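Local coordinates for protein immunomodulatory active chitinase (Trichuris suis, PDB 6G9C) that is a secreted, immunomodulatory member of glycosyl hydrolase family 18, and probably binds and hydrolyses chitin as its relatives do, at residues T287-P292 with N339-Y344; T300-E305 with V314-S319. All blocks are in the same frame, centred on the assembly; numbering follows the deposited sequence.

Interaction 1: T287-P292 with N339-Y344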
ATOM      1  N   THR A 287      17.818  48.974   0.681  1.00 41.21           N
ATOM      2  CA  THR A 287      17.033  47.749   0.587  1.00 35.92           C
ATOM      3  C   THR A 287      17.161  47.056  -0.765  1.00 37.37           C
ATOM      4  O   THR A 287      16.388  46.127  -1.047  1.00 36.52           O
ATOM      5  CB  THR A 287      15.552  48.040   0.871  1.00 41.07           C
ATOM      6  OG1 THR A 287      15.021  48.841  -0.192  1.00 40.06           O
ATOM      7  CG2 THR A 287      15.384  48.809   2.193  1.00 40.54           C
ATOM      8  N   ASP A 288      18.109  47.462  -1.609  1.00 40.07           N
ATOM      9  CA  ASP A 288      18.275  46.788  -2.891  1.00 41.19           C
ATOM     10  C   ASP A 288      18.908  45.410  -2.702  1.00 36.76           C
ATOM     11  O   ASP A 288      19.457  45.082  -1.647  1.00 34.45           O
ATOM     12  CB  ASP A 288      19.147  47.617  -3.836  1.00 44.44           C
ATOM     13  CG  ASP A 288      18.441  48.847  -4.349  1.00 57.33           C
ATOM     14  OD1 ASP A 288      17.314  49.121  -3.882  1.00 60.24           O
ATOM     15  OD2 ASP A 288      19.009  49.533  -5.226  1.00 65.09           O
ATOM     16  N   ILE A 289      18.809  44.591  -3.754  1.00 30.86           N
ATOM     17  CA  ILE A 289      19.680  43.431  -3.876  1.00 32.53           C
ATOM     18  C   ILE A 289      21.120  43.909  -3.823  1.00 39.31           C
ATOM     19  O   ILE A 289      21.507  44.831  -4.551  1.00 40.41           O
ATOM     20  CB  ILE A 289      19.385  42.686  -5.189  1.00 37.75           C
ATOM     21  CG1 ILE A 289      17.925  42.218  -5.216  1.00 35.05           C
ATOM     22  CG2 ILE A 289      20.387  41.520  -5.394  1.00 39.18           C
ATOM     23  CD1 ILE A 289      17.398  41.897  -6.614  1.00 34.21           C
ATOM     24  N   GLY A 290      21.922  43.291  -2.955  1.00 38.12           N
ATOM     25  CA  GLY A 290      23.284  43.733  -2.722  1.00 38.76           C
ATOM     26  C   GLY A 290      23.455  44.720  -1.588  1.00 43.22           C
ATOM     27  O   GLY A 290      24.586  45.156  -1.335  1.00 40.21           O
ATOM     28  N   ALA A 291      22.376  45.091  -0.899  1.00 40.78           N
ATOM     29  CA  ALA A 291      22.483  46.020   0.215  1.00 42.55           C
ATOM     30  C   ALA A 291      23.300  45.395   1.347  1.00 43.81           C
ATOM     31  O   ALA A 291      23.277  44.177   1.542  1.00 38.52           O
ATOM     32  CB  ALA A 291      21.096  46.409   0.726  1.00 41.86           C
ATOM     33  N   PRO A 292      24.036  46.202   2.107  1.00 43.00           N
ATOM     34  CA  PRO A 292      24.845  45.634   3.193  1.00 38.46           C
ATOM     35  C   PRO A 292      23.957  45.040   4.276  1.00 44.87           C
ATOM     36  O   PRO A 292      22.864  45.541   4.559  1.00 39.23           O
ATOM     37  CB  PRO A 292      25.643  46.837   3.715  1.00 43.93           C
ATOM     38  CG  PRO A 292      24.835  48.025   3.330  1.00 44.20           C
ATOM     39  CD  PRO A 292      24.167  47.662   2.018  1.00 43.57           C
ATOM     40  N   ASN A 339      14.093  46.410   8.922  1.00 39.30           N
ATOM     41  CA  ASN A 339      15.454  46.019   8.569  1.00 43.35           C
ATOM     42  C   ASN A 339      15.567  44.537   8.234  1.00 39.33           C
ATOM     43  O   ASN A 339      16.677  43.994   8.201  1.00 39.93           O
ATOM     44  CB  ASN A 339      16.436  46.403   9.681  1.00 44.08           C
ATOM     45  CG  ASN A 339      16.194  45.660  10.984  1.00 44.52           C
ATOM     46  OD1 ASN A 339      15.365  44.753  11.064  1.00 43.50           O
ATOM     47  ND2 ASN A 339      16.930  46.051  12.022  1.00 47.49           N
ATOM     48  N   GLN A 340      14.445  43.870   7.980  1.00 37.30           N
ATOM     49  CA  GLN A 340      14.437  42.472   7.580  1.00 33.04           C
ATOM     50  C   GLN A 340      14.226  42.368   6.072  1.00 35.68           C
ATOM     51  O   GLN A 340      13.316  42.996   5.520  1.00 34.49           O
ATOM     52  CB  GLN A 340      13.350  41.698   8.330  1.00 34.96           C
ATOM     53  CG  GLN A 340      13.458  41.776   9.854  1.00 35.49           C
ATOM     54  CD  GLN A 340      14.707  41.078  10.382  1.00 38.28           C
ATOM     55  OE1 GLN A 340      14.757  39.847  10.458  1.00 38.07           O
ATOM     56  NE2 GLN A 340      15.717  41.862  10.755  1.00 38.85           N
ATOM     57  N   TRP A 341      15.068  41.572   5.413  1.00 31.18           N
ATOM     58  CA  TRP A 341      15.123  41.484   3.956  1.00 32.97           C
ATOM     59  C   TRP A 341      15.192  40.015   3.571  1.00 34.50           C
ATOM     60  O   TRP A 341      16.072  39.295   4.052  1.00 32.55           O
ATOM     61  CB  TRP A 341      16.350  42.235   3.435  1.00 33.27           C
ATOM     62  CG  TRP A 341      16.387  42.527   1.984  1.00 32.06           C
ATOM     63  CD1 TRP A 341      16.186  43.745   1.398  1.00 31.70           C
ATOM     64  CD2 TRP A 341      16.710  41.616   0.922  1.00 30.72           C
ATOM     65  NE1 TRP A 341      16.331  43.643   0.036  1.00 34.02           N
ATOM     66  CE2 TRP A 341      16.662  42.351  -0.283  1.00 31.78           C
ATOM     67  CE3 TRP A 341      17.032  40.255   0.871  1.00 31.67           C
ATOM     68  CZ2 TRP A 341      16.918  41.768  -1.527  1.00 34.50           C
ATOM     69  CZ3 TRP A 341      17.280  39.671  -0.375  1.00 31.84           C
ATOM     70  CH2 TRP A 341      17.226  40.434  -1.554  1.00 30.20           C
ATOM     71  N   PHE A 342      14.278  39.563   2.704  1.00 27.19           N
ATOM     72  CA  PHE A 342      14.234  38.154   2.337  1.00 28.32           C
ATOM     73  C   PHE A 342      14.175  38.011   0.828  1.00 30.29           C
ATOM     74  O   PHE A 342      13.381  38.685   0.168  1.00 29.73           O
ATOM     75  CB  PHE A 342      13.016  37.436   2.929  1.00 28.87           C
ATOM     76  CG  PHE A 342      12.866  37.576   4.411  1.00 28.81           C
ATOM     77  CD1 PHE A 342      12.139  38.634   4.955  1.00 31.15           C
ATOM     78  CD2 PHE A 342      13.381  36.608   5.263  1.00 31.07           C
ATOM     79  CE1 PHE A 342      11.985  38.751   6.327  1.00 33.12           C
ATOM     80  CE2 PHE A 342      13.215  36.722   6.643  1.00 30.57           C
ATOM     81  CZ  PHE A 342      12.523  37.780   7.166  1.00 31.76           C
ATOM     82  N   SER A 343      14.982  37.111   0.290  1.00 27.21           N
ATOM     83  CA  SER A 343      14.784  36.631  -1.067  1.00 27.61           C
ATOM     84  C   SER A 343      13.968  35.344  -0.998  1.00 29.53           C
ATOM     85  O   SER A 343      14.271  34.462  -0.194  1.00 30.45           O
ATOM     86  CB  SER A 343      16.131  36.382  -1.745  1.00 28.72           C
ATOM     87  OG  SER A 343      15.984  35.498  -2.844  1.00 28.33           O
ATOM     88  N   TYR A 344      12.932  35.228  -1.816  1.00 27.06           N
ATOM     89  CA  TYR A 344      12.069  34.061  -1.697  1.00 23.98           C
ATOM     90  C   TYR A 344      11.524  33.715  -3.076  1.00 28.47           C
ATOM     91  O   TYR A 344      11.914  34.310  -4.079  1.00 27.03           O
ATOM     92  CB  TYR A 344      10.932  34.295  -0.682  1.00 27.17           C
ATOM     93  CG  TYR A 344       9.890  35.322  -1.080  1.00 27.03           C
ATOM     94  CD1 TYR A 344      10.178  36.689  -1.063  1.00 26.90           C
ATOM     95  CD2 TYR A 344       8.598  34.927  -1.437  1.00 26.43           C
ATOM     96  CE1 TYR A 344       9.215  37.629  -1.410  1.00 27.13           C
ATOM     97  CE2 TYR A 344       7.626  35.865  -1.788  1.00 27.30           C
ATOM     98  CZ  TYR A 344       7.944  37.211  -1.783  1.00 28.22           C
ATOM     99  OH  TYR A 344       6.977  38.141  -2.120  1.00 25.94           O
TER
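The indole of Trp341 lies against the backbone of Thr287 and the side chain of Ile289. The site belongs to the small alpha+beta insertion that family 18 chitinases carry late in their TIM barrel, and it joins Thr287 and the type II beta turn that follows it, Asp288 to Ala291, to strand 340-343. Trp341 provides most of the contact. Its CG is anti to the backbone N (chi1 -166°), and the ring reaches from the strand to the loop. There its pyrrole edge meets the carbonyl of Thr287. Trp341 NE1 donates to Thr287 O at 2.7 Å. The oxygen lies close to the indole plane, at the ring edge that carries the N-H. On the acceptor side the nitrogen stands well above the carbonyl plane and not on a lone pair. The N-H...O angle is 150°, a moderately bent bond. It pairs the indole nitrogen of a buried ring with a main-chain oxygen and limits how the ring can turn.

The benzo edge is met by Ile289. The turn itself is closed by a backbone bond from Ala291 N to Asp288 O at 3.0 Å. Thr230 adds backbone bonds to Gly290 and Ala291, which fix the turn to another loop. Tyr334 of strand 332-337 stacks on the indole, and the backbone of Trp341 pairs with Trp279 of strand 268-281. The indole is thus held by its own strand, by a neighbouring ring and by the loop. At its far edge, Ile289 CG1 sits 3.9 Å from Trp341 CZ2, near the ring plane.

Interaction 2: T300-E305 with V314-S319; sequences TEYLRE and VCQKLS
Gln316 points from helix 311-319 toward the loop and meets Glu301 and Tyr302 with its amide. Gln316 NE2 donates to Glu301 OE1 at 3.2 Å. The bond is weak, with an N-H...O angle of 129°. The two side chains cross at about a right angle, yet their flat ends are nearly parallel, the carboxylate and amide planes being 16° apart. Both chains are extended. Glu301 has CG anti to its own N (chi1 -179°) and spans the gap from the loop. The same amide nitrogen touches the rim of a ring: Gln316 NE2 lies 3.9 Å from Tyr302 CE1, near the ring plane. The CG methylene of Glu301 lies over one face of that ring, offset toward its rim, and the two loop side chains pack on each other while the carboxylate faces the helix. A looser apolar contact lies beside them, Thr300 CG2 to Lys317 CE at 4.4 Å.

The next shell sets the loop in place. Glu313, on the same helix, takes Thr300 OG1 with one carboxylate oxygen and the backbone N of Tyr302 and of Leu303 with the other. Phe379 and Tyr312 meet the Tyr302 ring edge-to-face. On the helix side, Lys317 NZ bonds to Gln337 OE1, and Cys315 is joined by a disulfide to Cys380. The arrangement packs the loop before strand 308-310 against the helix that follows that strand, within the insertion domain of the family 18 fold. A long, bent amide-carboxylate bond at the protein surface probably adds little hold, and the loop is probably positioned more by Glu313 and the aromatic packing.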
ATOM      1  N   THR A 300      11.866  33.189  12.478  1.00 38.87           N
ATOM      2  CA  THR A 300      10.442  33.421  12.253  1.00 40.85           C
ATOM      3  C   THR A 300       9.592  32.529  13.162  1.00 41.70           C
ATOM      4  O   THR A 300      10.089  31.609  13.817  1.00 40.60           O
ATOM      5  CB  THR A 300      10.082  33.207  10.776  1.00 38.03           C
ATOM      6  OG1 THR A 300      10.533  31.922  10.340  1.00 33.75           O
ATOM      7  CG2 THR A 300      10.754  34.266   9.910  1.00 36.82           C
ATOM      8  N   GLU A 301       8.282  32.809  13.172  1.00 42.09           N
ATOM      9  CA  GLU A 301       7.379  32.215  14.159  1.00 41.07           C
ATOM     10  C   GLU A 301       7.348  30.690  14.079  1.00 46.00           C
ATOM     11  O   GLU A 301       7.345  30.010  15.113  1.00 43.33           O
ATOM     12  CB  GLU A 301       5.967  32.783  13.981  1.00 44.53           C
ATOM     13  CG  GLU A 301       4.946  32.244  14.995  1.00 55.26           C
ATOM     14  CD  GLU A 301       3.552  32.866  14.848  1.00 64.76           C
ATOM     15  OE1 GLU A 301       3.413  33.887  14.134  1.00 57.10           O
ATOM     16  OE2 GLU A 301       2.597  32.336  15.465  1.00 69.04           O
ATOM     17  N   TYR A 302       7.311  30.128  12.870  1.00 40.70           N
ATOM     18  CA  TYR A 302       7.149  28.687  12.712  1.00 36.36           C
ATOM     19  C   TYR A 302       8.460  27.956  12.434  1.00 40.36           C
ATOM     20  O   TYR A 302       8.713  26.914  13.039  1.00 39.71           O
ATOM     21  CB  TYR A 302       6.132  28.391  11.597  1.00 36.56           C
ATOM     22  CG  TYR A 302       4.740  28.936  11.895  1.00 35.56           C
ATOM     23  CD1 TYR A 302       4.386  30.231  11.528  1.00 35.37           C
ATOM     24  CD2 TYR A 302       3.784  28.156  12.543  1.00 34.43           C
ATOM     25  CE1 TYR A 302       3.120  30.734  11.800  1.00 35.62           C
ATOM     26  CE2 TYR A 302       2.500  28.656  12.823  1.00 37.41           C
ATOM     27  CZ  TYR A 302       2.181  29.942  12.445  1.00 35.91           C
ATOM     28  OH  TYR A 302       0.917  30.455  12.715  1.00 36.36           O
ATOM     29  N   LEU A 303       9.318  28.477  11.552  1.00 35.84           N
ATOM     30  CA  LEU A 303      10.559  27.767  11.251  1.00 40.32           C
ATOM     31  C   LEU A 303      11.585  27.913  12.368  1.00 42.46           C
ATOM     32  O   LEU A 303      12.391  27.000  12.573  1.00 37.93           O
ATOM     33  CB  LEU A 303      11.160  28.245   9.928  1.00 30.89           C
ATOM     34  CG  LEU A 303      10.358  28.048   8.637  1.00 41.12           C
ATOM     35  CD1 LEU A 303      11.271  27.868   7.447  1.00 31.64           C
ATOM     36  CD2 LEU A 303       9.386  26.892   8.739  1.00 47.29           C
ATOM     37  N   ARG A 304      11.578  29.039  13.085  1.00 34.81           N
ATOM     38  CA  ARG A 304      12.451  29.255  14.243  1.00 45.31           C
ATOM     39  C   ARG A 304      13.914  28.981  13.902  1.00 47.66           C
ATOM     40  O   ARG A 304      14.633  28.296  14.631  1.00 47.73           O
ATOM     41  CB  ARG A 304      12.014  28.401  15.432  1.00 48.80           C
ATOM     42  CG  ARG A 304      10.597  28.648  15.915  1.00 52.18           C
ATOM     43  CD  ARG A 304      10.061  27.370  16.530  1.00 63.75           C
ATOM     44  NE  ARG A 304       8.836  27.560  17.296  1.00 76.75           N
ATOM     45  CZ  ARG A 304       8.179  26.574  17.900  1.00 85.55           C
ATOM     46  NH1 ARG A 304       8.633  25.328  17.822  1.00 86.39           N
ATOM     47  NH2 ARG A 304       7.071  26.833  18.586  1.00 88.11           N
ATOM     48  N   GLU A 305      14.358  29.521  12.773  1.00 37.07           N
ATOM     49  CA  GLU A 305      15.747  29.377  12.354  1.00 39.14           C
ATOM     50  C   GLU A 305      16.179  30.679  11.697  1.00 36.19           C
ATOM     51  O   GLU A 305      15.727  30.997  10.596  1.00 38.15           O
ATOM     52  CB  GLU A 305      15.913  28.200  11.402  1.00 40.27           C
ATOM     53  CG  GLU A 305      17.347  27.972  10.963  1.00 51.95           C
ATOM     54  CD  GLU A 305      17.460  26.904   9.902  1.00 57.26           C
ATOM     55  OE1 GLU A 305      16.480  26.151   9.709  1.00 61.07           O
ATOM     56  OE2 GLU A 305      18.526  26.820   9.257  1.00 55.23           O
ATOM     57  N   VAL A 314       6.068  34.332   4.699  1.00 32.00           N
ATOM     58  CA  VAL A 314       6.084  35.532   3.862  1.00 28.50           C
ATOM     59  C   VAL A 314       4.668  36.063   3.686  1.00 30.20           C
ATOM     60  O   VAL A 314       4.424  37.274   3.773  1.00 31.97           O
ATOM     61  CB  VAL A 314       6.744  35.242   2.499  1.00 29.74           C
ATOM     62  CG1 VAL A 314       6.479  36.411   1.523  1.00 28.64           C
ATOM     63  CG2 VAL A 314       8.255  34.959   2.673  1.00 24.66           C
ATOM     64  N   CYS A 315       3.707  35.169   3.438  1.00 29.52           N
ATOM     65  CA  CYS A 315       2.323  35.614   3.307  1.00 30.68           C
ATOM     66  C   CYS A 315       1.860  36.346   4.559  1.00 37.10           C
ATOM     67  O   CYS A 315       1.194  37.389   4.468  1.00 34.92           O
ATOM     68  CB  CYS A 315       1.426  34.412   3.023  1.00 37.29           C
ATOM     69  SG  CYS A 315       1.427  33.921   1.294  1.00 40.61           S
ATOM     70  N   GLN A 316       2.194  35.806   5.735  1.00 36.67           N
ATOM     71  CA  GLN A 316       1.849  36.460   6.995  1.00 34.26           C
ATOM     72  C   GLN A 316       2.454  37.857   7.070  1.00 38.85           C
ATOM     73  O   GLN A 316       1.803  38.799   7.535  1.00 43.15           O
ATOM     74  CB  GLN A 316       2.314  35.590   8.168  1.00 35.76           C
ATOM     75  CG  GLN A 316       1.800  35.987   9.548  1.00 53.34           C
ATOM     76  CD  GLN A 316       1.899  34.842  10.560  1.00 63.40           C
ATOM     77  OE1 GLN A 316       0.889  34.261  10.963  1.00 64.14           O
ATOM     78  NE2 GLN A 316       3.121  34.519  10.971  1.00 69.15           N
ATOM     79  N   LYS A 317       3.693  38.022   6.601  1.00 32.28           N
ATOM     80  CA  LYS A 317       4.312  39.349   6.648  1.00 33.28           C
ATOM     81  C   LYS A 317       3.734  40.293   5.600  1.00 35.11           C
ATOM     82  O   LYS A 317       3.599  41.497   5.858  1.00 39.84           O
ATOM     83  CB  LYS A 317       5.830  39.223   6.487  1.00 32.88           C
ATOM     84  CG  LYS A 317       6.515  38.573   7.682  1.00 37.55           C
ATOM     85  CD  LYS A 317       8.025  38.564   7.505  1.00 41.94           C
ATOM     86  CE  LYS A 317       8.720  38.039   8.752  1.00 39.32           C
ATOM     87  NZ  LYS A 317       8.276  38.785   9.970  1.00 35.23           N
ATOM     88  N   LEU A 318       3.361  39.776   4.430  1.00 31.04           N
ATOM     89  CA  LEU A 318       2.657  40.602   3.452  1.00 32.85           C
ATOM     90  C   LEU A 318       1.346  41.139   4.021  1.00 40.41           C
ATOM     91  O   LEU A 318       0.991  42.306   3.806  1.00 40.77           O
ATOM     92  CB  LEU A 318       2.398  39.786   2.183  1.00 35.68           C
ATOM     93  CG  LEU A 318       3.638  39.620   1.305  1.00 40.43           C
ATOM     94  CD1 LEU A 318       3.373  38.639   0.174  1.00 34.51           C
ATOM     95  CD2 LEU A 318       4.048  40.981   0.779  1.00 41.08           C
ATOM     96  N   SER A 319       0.612  40.300   4.758  1.00 40.50           N
ATOM     97  CA  SER A 319      -0.600  40.769   5.418  1.00 43.61           C
ATOM     98  C   SER A 319      -0.304  41.856   6.439  1.00 52.27           C
ATOM     99  O   SER A 319      -1.147  42.731   6.669  1.00 54.14           O
ATOM    100  CB  SER A 319      -1.317  39.599   6.087  1.00 42.75           C
ATOM    101  OG  SER A 319      -1.640  38.614   5.129  1.00 54.68           O
TER

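How the interactions relate
Interaction 1 and interaction 2 have centres 16 Å apart, in the same region of the family 18 domain. Along the chain the order is 287-292, 300-305, 314-319, 339-344, so interaction 2 falls between the two halves of interaction 1. Both loop segments come from the link between strands 268-281 and 308-310. Their partners are strand 340-343 and helix 311-319. The two contacts touch directly: Tyr344 CE2 packs on Val314 CG1 at 3.5 Å, and Phe342 CZ lies 4.1 Å from Lys317 CE. The long loop is therefore tied at two places to one compact unit of strands and helix beside the barrel.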